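Local structure of xylan esterase 1 (Thermoanaerobacterium sp. 'JW/SL YS485', 3FCY) at residues Phe181-Met192 / Leu213-Val224; Glu199-Pro207 / Ala337-Ser346. The protein probably hydrolyses carboxylic esters, consistent with an acetyl xylan esterase of the alpha/beta-hydrolase fold, and binds calcium. All blocks are in the same frame, centred on the assembly; numbering follows the deposited sequence.

Interaction 1: Phe181-Met192 / Leu213-Val224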
loop_
_atom_site.group_PDB
_atom_site.type_symbol
_atom_site.label_atom_id
_atom_site.label_comp_id
_atom_site.label_asym_id
_atom_site.label_seq_id
_atom_site.Cartn_x
_atom_site.Cartn_y
_atom_site.Cartn_z
ATOM N N PHE A 181 -10.136 -20.605 27.641
ATOM C CA PHE A 181 -10.743 -21.856 27.196
ATOM C C PHE A 181 -11.602 -22.394 28.339
ATOM O O PHE A 181 -12.740 -22.818 28.125
ATOM C CB PHE A 181 -9.669 -22.888 26.831
ATOM C CG PHE A 181 -8.994 -22.647 25.499
ATOM C CD1 PHE A 181 -9.196 -21.469 24.785
ATOM C CD2 PHE A 181 -8.122 -23.602 24.977
ATOM C CE1 PHE A 181 -8.539 -21.244 23.572
ATOM C CE2 PHE A 181 -7.458 -23.387 23.767
ATOM C CZ PHE A 181 -7.667 -22.205 23.064
ATOM N N LEU A 182 -11.058 -22.371 29.556
ATOM C CA LEU A 182 -11.801 -22.848 30.719
ATOM C C LEU A 182 -13.083 -22.044 30.918
ATOM O O LEU A 182 -14.107 -22.601 31.320
ATOM C CB LEU A 182 -10.936 -22.785 31.984
ATOM C CG LEU A 182 -9.813 -23.827 32.066
ATOM C CD1 LEU A 182 -8.997 -23.617 33.348
ATOM C CD2 LEU A 182 -10.415 -25.233 32.027
ATOM N N ASP A 183 -13.033 -20.741 30.639
ATOM C CA ASP A 183 -14.230 -19.914 30.784
ATOM C C ASP A 183 -15.334 -20.439 29.861
ATOM O O ASP A 183 -16.497 -20.504 30.255
ATOM C CB ASP A 183 -13.964 -18.444 30.422
ATOM C CG ASP A 183 -13.025 -17.743 31.395
ATOM O OD1 ASP A 183 -12.969 -18.125 32.585
ATOM O OD2 ASP A 183 -12.359 -16.779 30.961
ATOM N N THR A 184 -14.978 -20.807 28.630
ATOM C CA THR A 184 -15.994 -21.302 27.700
ATOM C C THR A 184 -16.611 -22.602 28.220
ATOM O O THR A 184 -17.823 -22.785 28.150
ATOM C CB THR A 184 -15.432 -21.543 26.257
ATOM O OG1 THR A 184 -14.606 -22.714 26.236
ATOM C CG2 THR A 184 -14.620 -20.343 25.787
ATOM N N ALA A 185 -15.776 -23.486 28.753
ATOM C CA ALA A 185 -16.246 -24.766 29.284
ATOM C C ALA A 185 -17.158 -24.542 30.484
ATOM O O ALA A 185 -18.211 -25.169 30.605
ATOM C CB ALA A 185 -15.058 -25.637 29.688
ATOM N N GLN A 186 -16.742 -23.640 31.365
ATOM C CA GLN A 186 -17.508 -23.317 32.557
ATOM C C GLN A 186 -18.842 -22.699 32.168
ATOM O O GLN A 186 -19.878 -23.030 32.741
ATOM C CB GLN A 186 -16.718 -22.347 33.444
ATOM C CG GLN A 186 -17.434 -21.933 34.729
ATOM C CD GLN A 186 -16.554 -21.084 35.639
ATOM O OE1 GLN A 186 -15.510 -20.578 35.220
ATOM N NE2 GLN A 186 -16.980 -20.918 36.887
ATOM N N LEU A 187 -18.813 -21.802 31.187
ATOM C CA LEU A 187 -20.031 -21.149 30.731
ATOM C C LEU A 187 -20.992 -22.163 30.115
ATOM O O LEU A 187 -22.204 -22.049 30.280
ATOM C CB LEU A 187 -19.707 -20.050 29.710
ATOM C CG LEU A 187 -20.915 -19.305 29.124
ATOM C CD1 LEU A 187 -21.723 -18.667 30.246
ATOM C CD2 LEU A 187 -20.444 -18.239 28.141
ATOM N N ALA A 188 -20.454 -23.149 29.403
ATOM C CA ALA A 188 -21.295 -24.169 28.781
ATOM C C ALA A 188 -22.050 -24.949 29.866
ATOM O O ALA A 188 -23.224 -25.283 29.699
ATOM C CB ALA A 188 -20.443 -25.126 27.940
ATOM N N GLY A 189 -21.367 -25.224 30.974
ATOM C CA GLY A 189 -21.984 -25.947 32.073
ATOM C C GLY A 189 -23.042 -25.104 32.754
ATOM O O GLY A 189 -24.093 -25.609 33.157
ATOM N N ILE A 190 -22.767 -23.809 32.882
ATOM C CA ILE A 190 -23.712 -22.896 33.508
ATOM C C ILE A 190 -24.965 -22.818 32.642
ATOM O O ILE A 190 -26.085 -22.840 33.147
ATOM C CB ILE A 190 -23.098 -21.479 33.661
ATOM C CG1 ILE A 190 -22.014 -21.498 34.745
ATOM C CG2 ILE A 190 -24.181 -20.464 33.997
ATOM C CD1 ILE A 190 -21.270 -20.175 34.906
ATOM N N VAL A 191 -24.769 -22.729 31.331
ATOM C CA VAL A 191 -25.887 -22.654 30.401
ATOM C C VAL A 191 -26.722 -23.927 30.483
ATOM O O VAL A 191 -27.948 -23.872 30.489
ATOM C CB VAL A 191 -25.387 -22.461 28.953
ATOM C CG1 VAL A 191 -26.529 -22.675 27.970
ATOM C CG2 VAL A 191 -24.799 -21.059 28.795
ATOM N N MET A 192 -26.045 -25.071 30.554
ATOM C CA MET A 192 -26.724 -26.359 30.638
ATOM C C MET A 192 -27.523 -26.508 31.941
ATOM O O MET A 192 -28.404 -27.367 32.039
ATOM C CB MET A 192 -25.704 -27.501 30.500
ATOM C CG MET A 192 -25.069 -27.595 29.112
ATOM S SD MET A 192 -23.732 -28.821 28.973
ATOM C CE MET A 192 -23.431 -28.821 27.204
ATOM N N LEU A 213 -12.469 -20.891 19.814
ATOM C CA LEU A 213 -13.066 -21.031 21.133
ATOM C C LEU A 213 -14.235 -22.013 21.102
ATOM O O LEU A 213 -14.511 -22.684 22.098
ATOM C CB LEU A 213 -13.555 -19.671 21.643
ATOM C CG LEU A 213 -12.462 -18.651 21.976
ATOM C CD1 LEU A 213 -13.100 -17.348 22.442
ATOM C CD2 LEU A 213 -11.546 -19.217 23.058
ATOM N N SER A 214 -14.936 -22.078 19.972
ATOM C CA SER A 214 -16.063 -23.004 19.833
ATOM C C SER A 214 -15.545 -24.435 19.902
ATOM O O SER A 214 -16.147 -25.293 20.549
ATOM C CB SER A 214 -16.787 -22.789 18.498
ATOM O OG SER A 214 -17.548 -21.599 18.525
ATOM N N LEU A 215 -14.425 -24.686 19.233
ATOM C CA LEU A 215 -13.819 -26.013 19.232
ATOM C C LEU A 215 -13.322 -26.348 20.636
ATOM O O LEU A 215 -13.555 -27.449 21.139
ATOM C CB LEU A 215 -12.651 -26.067 18.242
ATOM C CG LEU A 215 -12.981 -25.864 16.760
ATOM C CD1 LEU A 215 -11.692 -25.720 15.969
ATOM C CD2 LEU A 215 -13.806 -27.039 16.238
ATOM N N ALA A 216 -12.639 -25.394 21.265
ATOM C CA ALA A 216 -12.113 -25.596 22.614
ATOM C C ALA A 216 -13.242 -25.895 23.593
ATOM O O ALA A 216 -13.149 -26.812 24.411
ATOM C CB ALA A 216 -11.337 -24.358 23.072
ATOM N N CYS A 217 -14.309 -25.113 23.506
ATOM C CA CYS A 217 -15.459 -25.283 24.383
ATOM C C CYS A 217 -16.102 -26.667 24.247
ATOM O O CYS A 217 -16.372 -27.340 25.245
ATOM C CB CYS A 217 -16.501 -24.210 24.077
ATOM S SG CYS A 217 -18.014 -24.380 25.025
ATOM N N ALA A 218 -16.353 -27.079 23.008
ATOM C CA ALA A 218 -16.971 -28.375 22.743
ATOM C C ALA A 218 -16.022 -29.512 23.100
ATOM O O ALA A 218 -16.449 -30.653 23.295
ATOM C CB ALA A 218 -17.380 -28.474 21.276
ATOM N N ALA A 219 -14.733 -29.200 23.185
ATOM C CA ALA A 219 -13.733 -30.209 23.521
ATOM C C ALA A 219 -13.639 -30.399 25.031
ATOM O O ALA A 219 -13.531 -31.527 25.520
ATOM C CB ALA A 219 -12.372 -29.804 22.964
ATOM N N LEU A 220 -13.689 -29.290 25.763
ATOM C CA LEU A 220 -13.587 -29.318 27.216
ATOM C C LEU A 220 -14.914 -29.608 27.915
ATOM O O LEU A 220 -14.937 -29.971 29.095
ATOM C CB LEU A 220 -12.977 -28.003 27.710
ATOM C CG LEU A 220 -11.513 -27.840 27.270
ATOM C CD1 LEU A 220 -11.039 -26.416 27.524
ATOM C CD2 LEU A 220 -10.635 -28.848 28.019
ATOM N N GLU A 221 -16.015 -29.433 27.189
ATOM C CA GLU A 221 -17.346 -29.739 27.707
ATOM C C GLU A 221 -18.005 -30.602 26.635
ATOM O O GLU A 221 -18.823 -30.122 25.848
ATOM C CB GLU A 221 -18.173 -28.471 27.946
ATOM C CG GLU A 221 -19.628 -28.759 28.331
ATOM C CD GLU A 221 -19.748 -29.796 29.444
ATOM O OE1 GLU A 221 -19.613 -29.432 30.629
ATOM O OE2 GLU A 221 -19.968 -30.985 29.127
ATOM N N PRO A 222 -17.643 -31.897 26.594
ATOM C CA PRO A 222 -18.140 -32.904 25.645
ATOM C C PRO A 222 -19.660 -32.998 25.521
ATOM O O PRO A 222 -20.170 -33.573 24.555
ATOM C CB PRO A 222 -17.527 -34.206 26.165
ATOM C CG PRO A 222 -16.281 -33.754 26.855
ATOM C CD PRO A 222 -16.752 -32.524 27.587
ATOM N N ARG A 223 -20.384 -32.443 26.489
ATOM C CA ARG A 223 -21.840 -32.482 26.441
ATOM C C ARG A 223 -22.385 -31.587 25.331
ATOM O O ARG A 223 -23.517 -31.777 24.878
ATOM C CB ARG A 223 -22.445 -32.075 27.793
ATOM C CG ARG A 223 -22.311 -33.139 28.886
ATOM C CD ARG A 223 -23.032 -32.722 30.170
ATOM N NE ARG A 223 -22.393 -31.575 30.809
ATOM C CZ ARG A 223 -22.952 -30.831 31.761
ATOM N NH1 ARG A 223 -24.173 -31.104 32.199
ATOM N NH2 ARG A 223 -22.285 -29.805 32.278
ATOM N N VAL A 224 -21.590 -30.611 24.895
ATOM C CA VAL A 224 -22.018 -29.720 23.816
ATOM C C VAL A 224 -22.393 -30.579 22.612
ATOM O O VAL A 224 -21.600 -31.396 22.153
ATOM C CB VAL A 224 -20.899 -28.732 23.434
ATOM C CG1 VAL A 224 -21.251 -28.012 22.142
ATOM C CG2 VAL A 224 -20.706 -27.728 24.562
HETATM O O HOH W 1 -18.392 -27.457 31.837
#

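Interaction 2: Glu199-Pro207 / Ala337-Ser346. With CA (calcium ion), chain D.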
loop_
_atom_site.group_PDB
_atom_site.type_symbol
_atom_site.label_atom_id
_atom_site.label_comp_id
_atom_site.label_asym_id
_atom_site.label_seq_id
_atom_site.Cartn_x
_atom_site.Cartn_y
_atom_site.Cartn_z
ATOM N N GLU A 199 -30.173 -29.440 28.655
ATOM C CA GLU A 199 -28.732 -29.658 28.643
ATOM C C GLU A 199 -28.187 -30.520 27.506
ATOM O O GLU A 199 -26.977 -30.528 27.263
ATOM C CB GLU A 199 -28.274 -30.236 29.983
ATOM C CG GLU A 199 -28.482 -31.730 30.140
ATOM C CD GLU A 199 -27.871 -32.252 31.429
ATOM O OE1 GLU A 199 -28.429 -31.959 32.512
ATOM O OE2 GLU A 199 -26.827 -32.940 31.358
ATOM N N ASP A 200 -29.062 -31.240 26.810
ATOM C CA ASP A 200 -28.624 -32.084 25.699
ATOM C C ASP A 200 -28.830 -31.413 24.344
ATOM O O ASP A 200 -28.595 -32.027 23.305
ATOM C CB ASP A 200 -29.372 -33.425 25.693
ATOM C CG ASP A 200 -29.013 -34.306 26.873
ATOM O OD1 ASP A 200 -27.830 -34.317 27.280
ATOM O OD2 ASP A 200 -29.918 -35.005 27.383
ATOM N N ARG A 201 -29.275 -30.159 24.355
ATOM C CA ARG A 201 -29.518 -29.427 23.116
ATOM C C ARG A 201 -28.788 -28.075 23.115
ATOM O O ARG A 201 -29.399 -27.024 22.909
ATOM C CB ARG A 201 -31.029 -29.216 22.933
ATOM C CG ARG A 201 -31.859 -30.515 22.941
ATOM C CD ARG A 201 -33.360 -30.231 22.862
ATOM N NE ARG A 201 -34.175 -31.427 23.104
ATOM C CZ ARG A 201 -34.527 -32.315 22.174
ATOM N NH1 ARG A 201 -34.147 -32.162 20.910
ATOM N NH2 ARG A 201 -35.264 -33.365 22.513
ATOM N N VAL A 202 -27.480 -28.109 23.354
ATOM C CA VAL A 202 -26.676 -26.888 23.389
ATOM C C VAL A 202 -25.640 -26.862 22.269
ATOM O O VAL A 202 -24.920 -27.834 22.050
ATOM C CB VAL A 202 -25.935 -26.728 24.749
ATOM C CG1 VAL A 202 -25.012 -25.510 24.705
ATOM C CG2 VAL A 202 -26.941 -26.568 25.881
ATOM N N GLY A 203 -25.584 -25.737 21.560
ATOM C CA GLY A 203 -24.631 -25.576 20.479
ATOM C C GLY A 203 -23.752 -24.359 20.715
ATOM O O GLY A 203 -24.133 -23.436 21.442
ATOM N N VAL A 204 -22.567 -24.359 20.114
ATOM C CA VAL A 204 -21.637 -23.241 20.250
ATOM C C VAL A 204 -21.199 -22.826 18.852
ATOM O O VAL A 204 -21.108 -23.662 17.949
ATOM C CB VAL A 204 -20.404 -23.628 21.106
ATOM C CG1 VAL A 204 -20.864 -24.134 22.473
ATOM C CG2 VAL A 204 -19.583 -24.691 20.406
ATOM N N MET A 205 -20.915 -21.539 18.675
ATOM C CA MET A 205 -20.538 -21.029 17.364
ATOM C C MET A 205 -19.708 -19.751 17.423
ATOM O O MET A 205 -19.793 -18.984 18.380
ATOM C CB MET A 205 -21.818 -20.783 16.558
ATOM C CG MET A 205 -21.645 -20.070 15.236
ATOM S SD MET A 205 -23.214 -20.040 14.325
ATOM C CE MET A 205 -24.225 -19.153 15.466
ATOM N N GLY A 206 -18.906 -19.529 16.384
ATOM C CA GLY A 206 -18.090 -18.335 16.324
ATOM C C GLY A 206 -17.128 -18.313 15.152
ATOM O O GLY A 206 -16.775 -19.365 14.606
ATOM N N PRO A 207 -16.706 -17.112 14.722
ATOM C CA PRO A 207 -15.770 -16.970 13.603
ATOM C C PRO A 207 -14.361 -16.626 14.101
ATOM O O PRO A 207 -14.205 -15.948 15.114
ATOM C CB PRO A 207 -16.388 -15.833 12.803
ATOM C CG PRO A 207 -16.826 -14.892 13.917
ATOM C CD PRO A 207 -17.412 -15.839 14.978
ATOM N N ALA A 337 -25.368 -22.715 8.694
ATOM C CA ALA A 337 -25.104 -22.790 10.128
ATOM C C ALA A 337 -26.400 -22.824 10.931
ATOM O O ALA A 337 -26.532 -23.621 11.853
ATOM C CB ALA A 337 -24.239 -21.598 10.576
ATOM N N MET A 338 -27.359 -21.963 10.595
ATOM C CA MET A 338 -28.618 -21.961 11.334
ATOM C C MET A 338 -29.401 -23.259 11.144
ATOM O O MET A 338 -29.932 -23.811 12.103
ATOM C CB MET A 338 -29.514 -20.787 10.937
ATOM C CG MET A 338 -30.880 -20.874 11.628
ATOM S SD MET A 338 -31.890 -19.404 11.504
ATOM C CE MET A 338 -31.260 -18.447 12.900
ATOM N N GLN A 339 -29.488 -23.736 9.906
ATOM C CA GLN A 339 -30.199 -24.981 9.644
ATOM C C GLN A 339 -29.515 -26.092 10.438
ATOM O O GLN A 339 -30.173 -26.989 10.957
ATOM C CB GLN A 339 -30.179 -25.308 8.151
ATOM C CG GLN A 339 -31.061 -24.404 7.290
ATOM C CD GLN A 339 -32.538 -24.494 7.663
ATOM O OE1 GLN A 339 -33.045 -25.571 7.971
ATOM N NE2 GLN A 339 -33.234 -23.358 7.622
ATOM N N PHE A 340 -28.190 -26.011 10.541
ATOM C CA PHE A 340 -27.403 -26.999 11.283
ATOM C C PHE A 340 -27.762 -26.921 12.767
ATOM O O PHE A 340 -27.934 -27.948 13.432
ATOM C CB PHE A 340 -25.910 -26.714 11.100
ATOM C CG PHE A 340 -24.998 -27.713 11.770
ATOM C CD1 PHE A 340 -24.909 -29.025 11.303
ATOM C CD2 PHE A 340 -24.184 -27.325 12.833
ATOM C CE1 PHE A 340 -24.016 -29.935 11.880
ATOM C CE2 PHE A 340 -23.289 -28.225 13.416
ATOM C CZ PHE A 340 -23.205 -29.535 12.933
ATOM N N MET A 341 -27.876 -25.700 13.283
ATOM C CA MET A 341 -28.211 -25.503 14.691
ATOM C C MET A 341 -29.651 -25.905 14.983
ATOM O O MET A 341 -29.942 -26.436 16.055
ATOM C CB MET A 341 -27.985 -24.043 15.107
ATOM C CG MET A 341 -26.518 -23.693 15.366
ATOM S SD MET A 341 -25.797 -24.683 16.710
ATOM C CE MET A 341 -24.093 -24.141 16.676
ATOM N N LEU A 342 -30.546 -25.650 14.033
ATOM C CA LEU A 342 -31.948 -26.005 14.204
ATOM C C LEU A 342 -32.097 -27.512 14.396
ATOM O O LEU A 342 -33.129 -27.983 14.875
ATOM C CB LEU A 342 -32.778 -25.519 13.008
ATOM C CG LEU A 342 -33.037 -24.005 13.020
ATOM C CD1 LEU A 342 -33.742 -23.561 11.741
ATOM C CD2 LEU A 342 -33.879 -23.659 14.248
ATOM N N GLU A 343 -31.059 -28.261 14.030
ATOM C CA GLU A 343 -31.053 -29.713 14.206
ATOM C C GLU A 343 -31.065 -30.065 15.700
ATOM O O GLU A 343 -31.133 -31.232 16.062
ATOM C CB GLU A 343 -29.799 -30.334 13.568
ATOM C CG GLU A 343 -29.841 -30.493 12.048
ATOM C CD GLU A 343 -28.518 -31.010 11.475
ATOM O OE1 GLU A 343 -27.818 -31.793 12.155
ATOM O OE2 GLU A 343 -28.185 -30.640 10.331
ATOM N N LEU A 344 -30.968 -29.068 16.575
ATOM C CA LEU A 344 -30.977 -29.346 18.011
ATOM C C LEU A 344 -32.377 -29.729 18.508
ATOM O O LEU A 344 -32.517 -30.422 19.515
ATOM C CB LEU A 344 -30.444 -28.136 18.793
ATOM C CG LEU A 344 -28.932 -27.925 18.641
ATOM C CD1 LEU A 344 -28.514 -26.585 19.245
ATOM C CD2 LEU A 344 -28.195 -29.082 19.313
ATOM N N TYR A 345 -33.405 -29.269 17.804
ATOM C CA TYR A 345 -34.791 -29.579 18.159
ATOM C C TYR A 345 -35.093 -30.998 17.719
ATOM O O TYR A 345 -34.372 -31.539 16.921
ATOM C CB TYR A 345 -35.748 -28.653 17.425
ATOM C CG TYR A 345 -35.948 -27.322 18.084
ATOM C CD1 TYR A 345 -35.487 -26.149 17.486
ATOM C CD2 TYR A 345 -36.642 -27.225 19.291
ATOM C CE1 TYR A 345 -35.719 -24.910 18.072
ATOM C CE2 TYR A 345 -36.881 -25.992 19.884
ATOM C CZ TYR A 345 -36.418 -24.839 19.267
ATOM O OH TYR A 345 -36.665 -23.619 19.840
ATOM N N SER A 346 -36.153 -31.611 18.225
ATOM C CA SER A 346 -36.460 -32.963 17.769
ATOM C C SER A 346 -37.446 -32.896 16.604
ATOM O O SER A 346 -37.770 -31.764 16.182
ATOM C CB SER A 346 -37.031 -33.806 18.909
ATOM O OG SER A 346 -35.990 -34.243 19.763
ATOM O OXT SER A 346 -37.867 -33.965 16.115
HETATM CA CA CA D . -33.093 -32.655 15.052
HETATM O O HOH W 2 -34.531 -31.130 13.285
#

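Interaction 1: Phe181-Met192 / Leu213-Val224
Helix 181-192 crosses helix 213-220 at -59°, their axes approaching to 8.2 Å, and Ala185 and Cys217 bring the backbones nearest, CA to CA 5.0 Å. Small residues suit this crossing: Ala185 CB meets Leu220 CB, and Ala188 CB rests between Cys217 SG and Glu221 CG. At one end the Phe181 ring lies over Ala216, whose CB stands 3.8 Å from the ring centroid in a CH-pi contact, while Leu213 CD2 touches CD1 and CE1. Thr184 OG1 sits between its own backbone N and carbonyl carbon (chi1 73°), which turns it back to donate to Phe181 O and leaves it 3.2 Å from Cys217 CB. At the other end, Met192 runs extended beneath Arg223, its SD 3.5 Å from CZ over one guanidinium face and its CE against Arg223 CB and Val224. Arg223 grips Glu221 in a side-on salt bridge, NE to OE2 at 3.0 Å and NH2 to OE1, both from above the carboxylate plane; its backbone N also donates to OE2, on the anti lone pair. A water bridges Glu221 OE1 to Ala185 O, 2.6 Å from each. With an alanine at Glu221, the guanidinium would probably lose its close salt bridge and turn more freely off Met192, and the water would lack one acceptor. Beside the central sheet, the chemistry thus grades from apolar packing to an ion pair and water where helix 209-220 ends.

Interaction 2: Glu199-Pro207 / Ala337-Ser346
Arg201 reaches from the corner of the chain at 199-201 to the C-terminal tail, where NH1 donates to Leu344 O at 2.8 Å and NH1 and NH2 together clasp Ser346 OG, each at 3.0 Å. Extended from CG to NE, the chain carries its methylenes past Leu344 O before the guanidinium meets both acceptors at its edge, close to its own plane. The bond to Leu344 O is the straighter, 154° at the hydrogen; the forked pair on the serine is more bent. Beyond these segments, NE forms a salt bridge with Asp198, so a second side of the group is held as well. Leu344 packs under the same backbone, CD1 3.8 Å from Gly203 N and CD2 against Arg201 CA. Further along, Met341 folds at chi2 (-61°) to lay its thioether across the strand: SD is 4.0 Å from Gly203 CA and CE 3.3 Å from Val204 O. Glycine suits position 203, since a CB there would run into that sulfur, and its lack of one lets the helix come close. Met205, CG anti to its backbone N and bent at its end, spans the wider gap to Ala337, whose small CB leaves room for SD at 4.2 Å. Flexible, unbranched methionines can bend to lay sulfur and methyl along the strand backbone. Strand and helix run nearly antiparallel, at 162°, their axes 9.9 Å apart, a layering in keeping with the alpha/beta-hydrolase fold. On the far side of the tail, a calcium ion is bound by Glu343 O, Tyr345 O and a water. Sulfur and methyl groups therefore fill the buried layer, whereas the chain end is tied down by arginine on one side and by the metal, through backbone carbonyls, on the other.

The two contacts cover opposite faces of the central sheet: helices 176-192 and 209-220 pack together on one, helix 333-342 on the other. The probable nucleophile elbow begins at Gly206, in segment 199-207 of interaction 2, and turns through Ser208, the predicted nucleophile, into helix 209-220 of interaction 1. Both are largely buried, with interaction 1 nearer the centre of the chain, and each becomes polar at one end. There the chemistry differs: interaction 1 uses a local carboxylate and a water, interaction 2 a carbonyl, a hydroxyl and a nearby calcium ion. A long, weak ion pair from Arg223 to Glu199 links the polar end of interaction 1 to the corner of segment 199-207.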